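Local structure of rutinosidase (Aspergillus niger, 6I1A) at residues 78-83 against 122-127; 115-120 against 175-180; 191-196 against 264-269. The protein is a secreted glycoside hydrolase of family 5 that, as a rutinosidase, releases the disaccharide rutinose from glycosides such as rutin, and may be related in activity to exo-1,3-beta-glucanases. All blocks are in the same frame, centred on the assembly; numbering follows the deposited sequence.

Contact 1. Residues 78-83 against 122-127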
loop_
_atom_site.group_PDB
_atom_site.type_symbol
_atom_site.label_atom_id
_atom_site.label_comp_id
_atom_site.label_asym_id
_atom_site.label_seq_id
_atom_site.Cartn_x
_atom_site.Cartn_y
_atom_site.Cartn_z
ATOM N N ALA A 78 -9.442 -19.530 33.862
ATOM C CA ALA A 78 -9.651 -20.651 32.924
ATOM C C ALA A 78 -9.157 -20.255 31.517
ATOM O O ALA A 78 -8.547 -21.131 30.862
ATOM C CB ALA A 78 -11.121 -21.040 32.881
ATOM N N ASP A 79 -9.440 -19.016 31.080
ATOM C CA ASP A 79 -8.940 -18.541 29.771
ATOM C C ASP A 79 -7.418 -18.534 29.765
ATOM O O ASP A 79 -6.755 -18.993 28.772
ATOM C CB ASP A 79 -9.512 -17.174 29.405
ATOM C CG ASP A 79 -11.003 -17.252 29.232
ATOM O OD1 ASP A 79 -11.456 -17.879 28.239
ATOM O OD2 ASP A 79 -11.726 -16.740 30.106
ATOM N N ILE A 80 -6.776 -18.057 30.822
ATOM C CA ILE A 80 -5.301 -18.046 30.890
ATOM C C ILE A 80 -4.746 -19.461 30.806
ATOM O O ILE A 80 -3.767 -19.710 30.130
ATOM C CB ILE A 80 -4.798 -17.303 32.137
ATOM C CG1 ILE A 80 -5.459 -15.917 32.227
ATOM C CG2 ILE A 80 -3.280 -17.240 32.184
ATOM C CD1 ILE A 80 -5.438 -15.087 30.950
ATOM N N ASP A 81 -5.363 -20.427 31.530
ATOM C CA ASP A 81 -4.915 -21.826 31.430
ATOM C C ASP A 81 -5.050 -22.373 30.013
ATOM O O ASP A 81 -4.105 -23.037 29.532
ATOM C CB ASP A 81 -5.712 -22.691 32.405
ATOM C CG ASP A 81 -5.455 -22.378 33.870
ATOM O OD1 ASP A 81 -4.350 -21.918 34.218
ATOM O OD2 ASP A 81 -6.368 -22.660 34.676
ATOM N N LYS A 82 -6.141 -22.065 29.352
ATOM C CA LYS A 82 -6.323 -22.556 27.954
ATOM C C LYS A 82 -5.270 -21.939 27.029
ATOM O O LYS A 82 -4.609 -22.624 26.218
ATOM C CB LYS A 82 -7.695 -22.205 27.459
ATOM C CG LYS A 82 -7.938 -22.778 26.065
ATOM C CD LYS A 82 -9.233 -22.460 25.524
ATOM C CE LYS A 82 -10.429 -22.770 26.406
ATOM N NZ LYS A 82 -11.690 -22.233 25.819
ATOM N N LEU A 83 -5.053 -20.628 27.169
ATOM C CA LEU A 83 -4.024 -19.954 26.345
ATOM C C LEU A 83 -2.648 -20.548 26.609
ATOM O O LEU A 83 -1.873 -20.787 25.662
ATOM C CB LEU A 83 -4.085 -18.455 26.681
ATOM C CG LEU A 83 -5.347 -17.749 26.219
ATOM C CD1 LEU A 83 -5.473 -16.372 26.849
ATOM C CD2 LEU A 83 -5.428 -17.657 24.711
ATOM N N ASP A 122 -1.575 -11.125 37.509
ATOM C CA ASP A 122 -0.838 -11.802 38.614
ATOM C C ASP A 122 -0.928 -13.327 38.411
ATOM O O ASP A 122 0.104 -13.986 38.622
ATOM C CB ASP A 122 -1.424 -11.468 39.966
ATOM C CG ASP A 122 -1.096 -10.074 40.495
ATOM O OD1 ASP A 122 -0.462 -9.326 39.759
ATOM O OD2 ASP A 122 -1.643 -9.709 41.537
ATOM N N TYR A 123 -2.084 -13.827 37.997
ATOM C CA TYR A 123 -2.261 -15.290 37.802
ATOM C C TYR A 123 -1.342 -15.750 36.683
ATOM O O TYR A 123 -0.629 -16.786 36.753
ATOM C CB TYR A 123 -3.716 -15.626 37.520
ATOM C CG TYR A 123 -3.899 -17.107 37.299
ATOM C CD1 TYR A 123 -3.884 -17.990 38.366
ATOM C CD2 TYR A 123 -4.032 -17.647 36.027
ATOM C CE1 TYR A 123 -4.003 -19.372 38.163
ATOM C CE2 TYR A 123 -4.193 -19.000 35.808
ATOM C CZ TYR A 123 -4.140 -19.871 36.885
ATOM O OH TYR A 123 -4.315 -21.225 36.704
ATOM N N ALA A 124 -1.347 -15.020 35.565
ATOM C CA ALA A 124 -0.521 -15.348 34.393
ATOM C C ALA A 124 0.974 -15.315 34.713
ATOM O O ALA A 124 1.753 -16.150 34.225
ATOM C CB ALA A 124 -0.893 -14.434 33.244
ATOM N N ILE A 125 1.424 -14.324 35.505
ATOM C CA ILE A 125 2.839 -14.200 35.867
ATOM C C ILE A 125 3.204 -15.317 36.853
ATOM O O ILE A 125 4.210 -15.997 36.609
ATOM C CB ILE A 125 3.069 -12.798 36.481
ATOM C CG1 ILE A 125 2.944 -11.700 35.417
ATOM C CG2 ILE A 125 4.423 -12.718 37.127
ATOM C CD1 ILE A 125 2.679 -10.320 36.015
ATOM N N LYS A 126 2.440 -15.442 37.915
ATOM C CA LYS A 126 2.805 -16.440 38.970
ATOM C C LYS A 126 2.755 -17.857 38.414
ATOM O O LYS A 126 3.683 -18.668 38.721
ATOM C CB LYS A 126 1.844 -16.318 40.138
ATOM N N THR A 127 1.801 -18.157 37.539
ATOM C CA THR A 127 1.555 -19.561 37.159
ATOM C C THR A 127 2.427 -19.916 35.955
ATOM O O THR A 127 2.916 -21.055 35.887
ATOM C CB THR A 127 0.087 -19.816 36.880
ATOM O OG1 THR A 127 -0.705 -19.300 37.962
ATOM C CG2 THR A 127 -0.214 -21.282 36.615
#
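Tyr123 and Asp81 supply the one hydrogen bond between residues 78-83 and 122-127, two helical segments whose axes approach to 10.2 Å and cross at -42°. The phenol oxygen OH of Tyr123 donates to OD1 of Asp81 over 2.6 Å, meeting the lone pair on the side of the second carboxylate oxygen. Carboxylate and ring do not lie flat with each other, their planes being 65° apart. The ring can span the gap because its CG stands anti to the backbone N (chi1 179°), which sends the phenol across to the other helix. Asp81 OD1 also accepts a hydrogen bond from OH of Tyr128, so two tyrosine hydroxyls from helix 113-128 fix one carboxylate oxygen on helix 77-85.

The apolar part is carried by Ile80. Its CG2 methyl meets the ring rim at CD2 of Tyr123 (3.9 Å) and also packs against CB of Ala124 (3.8 Å), while CB of Ile80 lies near the ring plane at the same edge. Isoleucine and tyrosine pass each other in opposite directions. One face of the ring receives OG1 of Thr127, 3.3 Å above the plane and toward the rim. OG1 of Thr127 donates to O of Tyr123 over 2.8 Å, and that carbonyl oxygen also accepts from Thr127 N.

Helices 77-85 and 113-128 both belong to the outer helical layer of the TIM barrel. Beneath them, Ile80 and Ala124 both rest on Leu91 of strand 90-95, and Ile80 also touches Met130.

Contact 2. Residues 115-120 against 175-180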
loop_
_atom_site.group_PDB
_atom_site.type_symbol
_atom_site.label_atom_id
_atom_site.label_comp_id
_atom_site.label_asym_id
_atom_site.label_seq_id
_atom_site.Cartn_x
_atom_site.Cartn_y
_atom_site.Cartn_z
ATOM N N ALA A 115 -8.513 -3.700 38.896
ATOM C CA ALA A 115 -8.567 -4.833 39.839
ATOM C C ALA A 115 -8.657 -6.141 39.050
ATOM O O ALA A 115 -7.970 -7.120 39.401
ATOM C CB ALA A 115 -9.749 -4.708 40.771
ATOM N N TYR A 116 -9.474 -6.169 38.022
ATOM C CA TYR A 116 -9.576 -7.390 37.176
ATOM C C TYR A 116 -8.286 -7.608 36.411
ATOM O O TYR A 116 -7.844 -8.754 36.232
ATOM C CB TYR A 116 -10.804 -7.298 36.277
ATOM C CG TYR A 116 -12.109 -7.358 37.022
ATOM C CD1 TYR A 116 -12.505 -8.541 37.631
ATOM C CD2 TYR A 116 -12.907 -6.247 37.139
ATOM C CE1 TYR A 116 -13.685 -8.605 38.353
ATOM C CE2 TYR A 116 -14.095 -6.304 37.858
ATOM C CZ TYR A 116 -14.473 -7.488 38.473
ATOM O OH TYR A 116 -15.630 -7.580 39.221
ATOM N N LEU A 117 -7.689 -6.524 35.910
ATOM C CA LEU A 117 -6.405 -6.604 35.203
ATOM C C LEU A 117 -5.362 -7.234 36.141
ATOM O O LEU A 117 -4.601 -8.143 35.734
ATOM C CB LEU A 117 -5.993 -5.191 34.744
ATOM C CG LEU A 117 -4.985 -5.229 33.590
ATOM C CD1 LEU A 117 -4.920 -3.851 32.894
ATOM C CD2 LEU A 117 -3.629 -5.651 34.061
ATOM N N LYS A 118 -5.260 -6.746 37.372
ATOM C CA LYS A 118 -4.300 -7.294 38.336
ATOM C C LYS A 118 -4.574 -8.787 38.658
ATOM O O LYS A 118 -3.599 -9.555 38.683
ATOM C CB LYS A 118 -4.412 -6.471 39.595
ATOM C CG LYS A 118 -3.438 -6.995 40.648
ATOM C CD LYS A 118 -3.304 -6.100 41.888
ATOM C CE LYS A 118 -2.469 -6.774 42.953
ATOM N NZ LYS A 118 -1.109 -7.125 42.477
ATOM N N GLU A 119 -5.841 -9.173 38.815
ATOM C CA GLU A 119 -6.136 -10.614 39.138
ATOM C C GLU A 119 -5.623 -11.511 38.002
ATOM O O GLU A 119 -4.910 -12.529 38.251
ATOM C CB GLU A 119 -7.626 -10.836 39.344
ATOM C CG GLU A 119 -7.843 -12.232 39.882
ATOM C CD GLU A 119 -9.159 -12.915 39.580
ATOM O OE1 GLU A 119 -9.399 -13.235 38.383
ATOM O OE2 GLU A 119 -9.896 -13.204 40.564
ATOM N N ILE A 120 -5.920 -11.104 36.760
ATOM C CA ILE A 120 -5.517 -11.953 35.612
ATOM C C ILE A 120 -4.015 -11.878 35.388
ATOM O O ILE A 120 -3.357 -12.896 35.104
ATOM C CB ILE A 120 -6.305 -11.509 34.352
ATOM C CG1 ILE A 120 -7.801 -11.831 34.535
ATOM C CG2 ILE A 120 -5.678 -12.113 33.091
ATOM C CD1 ILE A 120 -8.168 -13.275 34.825
ATOM N N ILE A 175 2.422 3.496 35.258
ATOM C CA ILE A 175 3.778 3.310 35.859
ATOM C C ILE A 175 3.622 2.891 37.310
ATOM O O ILE A 175 4.312 1.922 37.731
ATOM C CB ILE A 175 4.617 4.592 35.754
ATOM C CG1 ILE A 175 4.955 4.940 34.298
ATOM C CG2 ILE A 175 5.886 4.459 36.603
ATOM C CD1 ILE A 175 5.453 6.348 34.084
ATOM N N ASN A 176 2.765 3.557 38.031
ATOM C CA ASN A 176 2.553 3.212 39.476
ATOM C C ASN A 176 2.020 1.782 39.607
ATOM O O ASN A 176 2.454 1.024 40.480
ATOM C CB ASN A 176 1.594 4.181 40.168
ATOM C CG ASN A 176 1.397 3.875 41.632
ATOM O OD1 ASN A 176 2.369 4.034 42.402
ATOM N ND2 ASN A 176 0.209 3.435 42.002
ATOM N N PHE A 177 1.095 1.369 38.726
ATOM C CA PHE A 177 0.575 -0.018 38.752
ATOM C C PHE A 177 1.752 -0.996 38.581
ATOM O O PHE A 177 1.825 -2.011 39.303
ATOM C CB PHE A 177 -0.442 -0.149 37.622
ATOM C CG PHE A 177 -1.070 -1.522 37.518
ATOM C CD1 PHE A 177 -0.404 -2.555 36.873
ATOM C CD2 PHE A 177 -2.331 -1.749 38.015
ATOM C CE1 PHE A 177 -0.979 -3.819 36.778
ATOM C CE2 PHE A 177 -2.920 -3.016 37.929
ATOM C CZ PHE A 177 -2.251 -4.030 37.318
ATOM N N ILE A 178 2.616 -0.741 37.615
ATOM C CA ILE A 178 3.748 -1.646 37.301
ATOM C C ILE A 178 4.705 -1.707 38.514
ATOM O O ILE A 178 5.123 -2.788 38.963
ATOM C CB ILE A 178 4.458 -1.242 36.015
ATOM C CG1 ILE A 178 3.540 -1.455 34.793
ATOM C CG2 ILE A 178 5.740 -2.023 35.885
ATOM C CD1 ILE A 178 4.076 -0.902 33.525
ATOM N N GLN A 179 5.020 -0.526 39.053
ATOM C CA GLN A 179 6.023 -0.453 40.160
ATOM C C GLN A 179 5.483 -1.086 41.431
ATOM O O GLN A 179 6.315 -1.596 42.236
ATOM C CB GLN A 179 6.294 1.015 40.463
ATOM C CG GLN A 179 7.154 1.688 39.426
ATOM C CD GLN A 179 8.542 1.091 39.375
ATOM O OE1 GLN A 179 8.809 0.172 38.639
ATOM N NE2 GLN A 179 9.482 1.654 40.146
ATOM N N THR A 180 4.198 -1.084 41.671
ATOM C CA THR A 180 3.572 -1.664 42.895
ATOM C C THR A 180 3.000 -3.064 42.642
ATOM O O THR A 180 2.295 -3.622 43.509
ATOM C CB THR A 180 2.505 -0.740 43.440
ATOM O OG1 THR A 180 1.456 -0.501 42.513
ATOM C CG2 THR A 180 3.079 0.602 43.861
#
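Phe177 reaches from helix 161-179 to meet Leu117 and Lys118 on helix 113-128, and the far end of its ring makes the whole contact. From CB, which points toward the opposite helix, the side chain runs straight out. With CG anti to the backbone N (chi1 -180°), the ring is carried away from its own helix toward residues 115-120. Nothing in that segment comes close until the outer half of the ring. There CE2 of Phe177 lies 4.1 Å from CB of Lys118. The terminal atom is shared between two partners: CZ of Phe177 stands 3.9 Å from CD2 of Leu117, and the same CZ of Phe177 is 4.0 Å from CB of Lys118. Both aliphatic groups approach the ring obliquely. Elsewhere the ring is engaged by Trp100, in an edge-to-face stack, and by Tyr187 of strand 187-190.

Lys118 therefore gives only the base of its side chain to the phenylalanine. Its chain is extended until it bends at the last torsion (chi4 58°), and the ammonium group NZ forms a salt bridge with OD2 of Asp122, one turn further along the same helix.

Just past Phe177 its helix stops. Thr180, the first residue to leave helical geometry, sends both its N and its OG1 to the carbonyl oxygen of Asn176, from opposite faces of the carbonyl plane; the OG1 of Thr180 to O of Asn176 bond measures 2.7 Å.

Helices 113-128 and 161-179 follow the adjacent parallel strands 90-95 and 131-136, and such packing between consecutive outer helices is characteristic of the TIM barrel of family 5 glycoside hydrolases.

Contact 3. Residues 191-196 against 264-269; sequences PINEPA and DTHHYY. With EDO (1,2-ethanediol), chain K; EDO (1,2-ethanediol), chain H.
The Asn-Glu-Pro motif at the C-terminal end of a barrel strand, a hallmark of family 5 glycoside hydrolases, here meets strand 261-269 of the TIM barrel: Asn193 and Glu194 both come to the edge of the His266 imidazole. In this family the glutamate of that motif is the acid/base, so Glu194 probably has this role.

The central bond runs from ND1 of His266 to OE2 of Glu194, 2.6 Å long and nearly straight at 171°. The carboxylate oxygen lies almost in the imidazole plane and offers its anti lone pair, the one away from OE1, while the two planes stand 61° apart. An extended chain beyond CG carries the carboxylate of Glu194 across to the ring. OD1 of Asn193 comes in at the same edge, 3.0 Å from CE1 of His266; its hydrogen-bond partner is Arg92 NH2.

The other ring nitrogen is held from within the strand. NE2 of His266 donates to OD2 of Asp264 over 2.9 Å, meeting the carboxylate from above its plane; Arg92 forms a salt bridge to the same OD2. Thus the imidazole is gripped through both nitrogens, which fixes its rotation and in turn positions the glutamate. Around this buried cluster, Glu303 of strand 299-308 touches both Asn193 and His266 and accepts a hydrogen bond from Tyr268 OH, while Gln242 bonds Glu194 N.

One 1,2-ethanediol (chain K), probably from the crystallisation liquor, lies against Glu194, whereas O2 of the other (chain H) donates to the backbone O of Asp264. C2 of the chain K diol lies 3.3 Å from CE2 of Tyr268. Its O2 donates to OE2 of Glu194 over 2.7 Å, so that oxygen accepts from both the diol and His266 ND1, and its O1 hydrogen-bonds Glu194 OE1 at 2.6 Å.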
loop_
_atom_site.group_PDB
_atom_site.type_symbol
_atom_site.label_atom_id
_atom_site.label_comp_id
_atom_site.label_asym_id
_atom_site.label_seq_id
_atom_site.Cartn_x
_atom_site.Cartn_y
_atom_site.Cartn_z
ATOM N N PRO A 191 1.826 3.250 25.454
ATOM C CA PRO A 191 1.047 4.437 25.832
ATOM C C PRO A 191 0.114 5.041 24.784
ATOM O O PRO A 191 -0.574 6.025 25.057
ATOM C CB PRO A 191 2.203 5.427 26.133
ATOM C CG PRO A 191 3.256 5.085 25.151
ATOM C CD PRO A 191 3.225 3.556 25.176
ATOM N N ILE A 192 0.074 4.438 23.596
ATOM C CA ILE A 192 -0.892 4.891 22.573
ATOM C C ILE A 192 -1.156 3.718 21.630
ATOM O O ILE A 192 -0.303 2.814 21.515
ATOM C CB ILE A 192 -0.374 6.146 21.814
ATOM C CG1 ILE A 192 -1.508 6.931 21.124
ATOM C CG2 ILE A 192 0.742 5.812 20.851
ATOM C CD1 ILE A 192 -1.095 8.380 20.794
ATOM N N ASN A 193 -2.306 3.786 20.954
ATOM C CA ASN A 193 -2.699 2.746 19.973
ATOM C C ASN A 193 -3.302 3.404 18.756
ATOM O O ASN A 193 -4.287 4.162 18.876
ATOM C CB ASN A 193 -3.710 1.811 20.606
ATOM C CG ASN A 193 -4.106 0.717 19.637
ATOM O OD1 ASN A 193 -3.343 -0.226 19.447
ATOM N ND2 ASN A 193 -5.292 0.843 19.028
ATOM N N GLU A 194 -2.723 3.182 17.570
ATOM C CA GLU A 194 -3.260 3.592 16.264
ATOM C C GLU A 194 -3.704 5.058 16.250
ATOM O O GLU A 194 -4.814 5.376 15.803
ATOM C CB GLU A 194 -4.359 2.631 15.810
ATOM C CG GLU A 194 -3.877 1.230 15.601
ATOM C CD GLU A 194 -4.972 0.280 15.124
ATOM O OE1 GLU A 194 -6.104 0.697 14.811
ATOM O OE2 GLU A 194 -4.605 -0.947 14.905
ATOM N N PRO A 195 -2.805 6.002 16.611
ATOM C CA PRO A 195 -3.137 7.409 16.410
ATOM C C PRO A 195 -3.276 7.692 14.913
ATOM O O PRO A 195 -2.467 7.209 14.093
ATOM C CB PRO A 195 -1.925 8.146 17.030
ATOM C CG PRO A 195 -0.785 7.144 16.889
ATOM C CD PRO A 195 -1.433 5.800 17.078
ATOM N N ALA A 196 -4.252 8.504 14.529
ATOM C CA ALA A 196 -4.516 8.840 13.118
ATOM C C ALA A 196 -5.269 10.155 13.069
ATOM O O ALA A 196 -6.302 10.250 13.716
ATOM C CB ALA A 196 -5.267 7.727 12.469
ATOM N N ASP A 264 5.463 -1.583 18.037
ATOM C CA ASP A 264 4.292 -2.488 17.889
ATOM C C ASP A 264 3.711 -2.240 16.510
ATOM O O ASP A 264 3.185 -1.129 16.220
ATOM C CB ASP A 264 3.253 -2.159 18.936
ATOM C CG ASP A 264 1.936 -2.891 18.776
ATOM O OD1 ASP A 264 1.898 -3.788 17.909
ATOM O OD2 ASP A 264 0.938 -2.636 19.533
ATOM N N THR A 265 3.846 -3.197 15.601
ATOM C CA THR A 265 3.227 -3.122 14.283
ATOM C C THR A 265 1.927 -3.910 14.229
ATOM O O THR A 265 1.816 -4.932 14.912
ATOM C CB THR A 265 4.180 -3.596 13.185
ATOM O OG1 THR A 265 4.611 -4.920 13.532
ATOM C CG2 THR A 265 5.349 -2.647 13.006
ATOM N N HIS A 266 0.953 -3.374 13.518
ATOM C CA HIS A 266 -0.367 -4.039 13.407
ATOM C C HIS A 266 -0.571 -4.395 11.946
ATOM O O HIS A 266 -0.524 -3.508 11.099
ATOM C CB HIS A 266 -1.499 -3.105 13.863
ATOM C CG HIS A 266 -1.480 -2.821 15.311
ATOM N ND1 HIS A 266 -2.447 -2.019 15.924
ATOM C CD2 HIS A 266 -0.652 -3.230 16.288
ATOM C CE1 HIS A 266 -2.175 -1.944 17.226
ATOM N NE2 HIS A 266 -1.056 -2.663 17.495
ATOM N N HIS A 267 -0.760 -5.669 11.640
ATOM C CA HIS A 267 -0.894 -6.136 10.236
ATOM C C HIS A 267 -2.197 -6.895 10.052
ATOM O O HIS A 267 -2.349 -7.985 10.646
ATOM C CB HIS A 267 0.305 -7.057 9.866
ATOM C CG HIS A 267 1.620 -6.361 9.894
ATOM N ND1 HIS A 267 1.843 -5.167 9.263
ATOM C CD2 HIS A 267 2.769 -6.722 10.521
ATOM C CE1 HIS A 267 3.128 -4.833 9.471
ATOM N NE2 HIS A 267 3.716 -5.749 10.254
ATOM N N TYR A 268 -3.064 -6.345 9.230
ATOM C CA TYR A 268 -4.369 -6.930 8.911
ATOM C C TYR A 268 -4.560 -7.010 7.421
ATOM O O TYR A 268 -3.886 -6.346 6.627
ATOM C CB TYR A 268 -5.476 -6.088 9.566
ATOM C CG TYR A 268 -5.551 -6.203 11.064
ATOM C CD1 TYR A 268 -6.032 -7.356 11.649
ATOM C CD2 TYR A 268 -5.129 -5.173 11.904
ATOM C CE1 TYR A 268 -6.196 -7.479 13.017
ATOM C CE2 TYR A 268 -5.316 -5.281 13.272
ATOM C CZ TYR A 268 -5.829 -6.428 13.820
ATOM O OH TYR A 268 -6.090 -6.480 15.189
ATOM N N TYR A 269 -5.497 -7.864 7.041
ATOM C CA TYR A 269 -5.696 -8.276 5.619
ATOM C C TYR A 269 -7.147 -8.260 5.186
ATOM O O TYR A 269 -7.413 -8.678 4.059
ATOM C CB TYR A 269 -5.083 -9.653 5.407
ATOM C CG TYR A 269 -3.665 -9.698 5.888
ATOM C CD1 TYR A 269 -2.592 -9.201 5.155
ATOM C CD2 TYR A 269 -3.379 -10.242 7.125
ATOM C CE1 TYR A 269 -1.308 -9.155 5.667
ATOM C CE2 TYR A 269 -2.107 -10.204 7.656
ATOM C CZ TYR A 269 -1.056 -9.652 6.941
ATOM O OH TYR A 269 0.207 -9.576 7.434
HETATM C C1 EDO K . -8.176 -1.476 13.152
HETATM O O1 EDO K . -8.026 -0.966 14.447
HETATM C C2 EDO K . -7.124 -2.494 12.880
HETATM O O2 EDO K . -5.799 -1.923 12.685
HETATM C C1 EDO H . 6.100 1.688 13.491
HETATM O O1 EDO H . 5.620 2.731 12.700
HETATM C C2 EDO H . 4.950 0.898 13.957
HETATM O O2 EDO H . 4.868 0.908 15.298
#

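In the fold
Contacts 1 and 2 share helix 113-128 and form a continuous patch of the outer helical layer, their centres 15 Å apart; CD1 of Ile80 in contact 1 packs on CG2 of Ile120 in contact 2 at 3.7 Å. Along the sequence their segments alternate. Contact 3 lies much nearer the middle of the chain, about 7 Å from its centre against 19 and 17 Å for the others, and includes the probable acid/base Glu194, to which one ethanediol is bound. Its centre is about 26 Å from that of contact 1 and 23 Å from that of contact 2; the nearest atoms are about 15 and 9 Å away, so neither helical contact touches it.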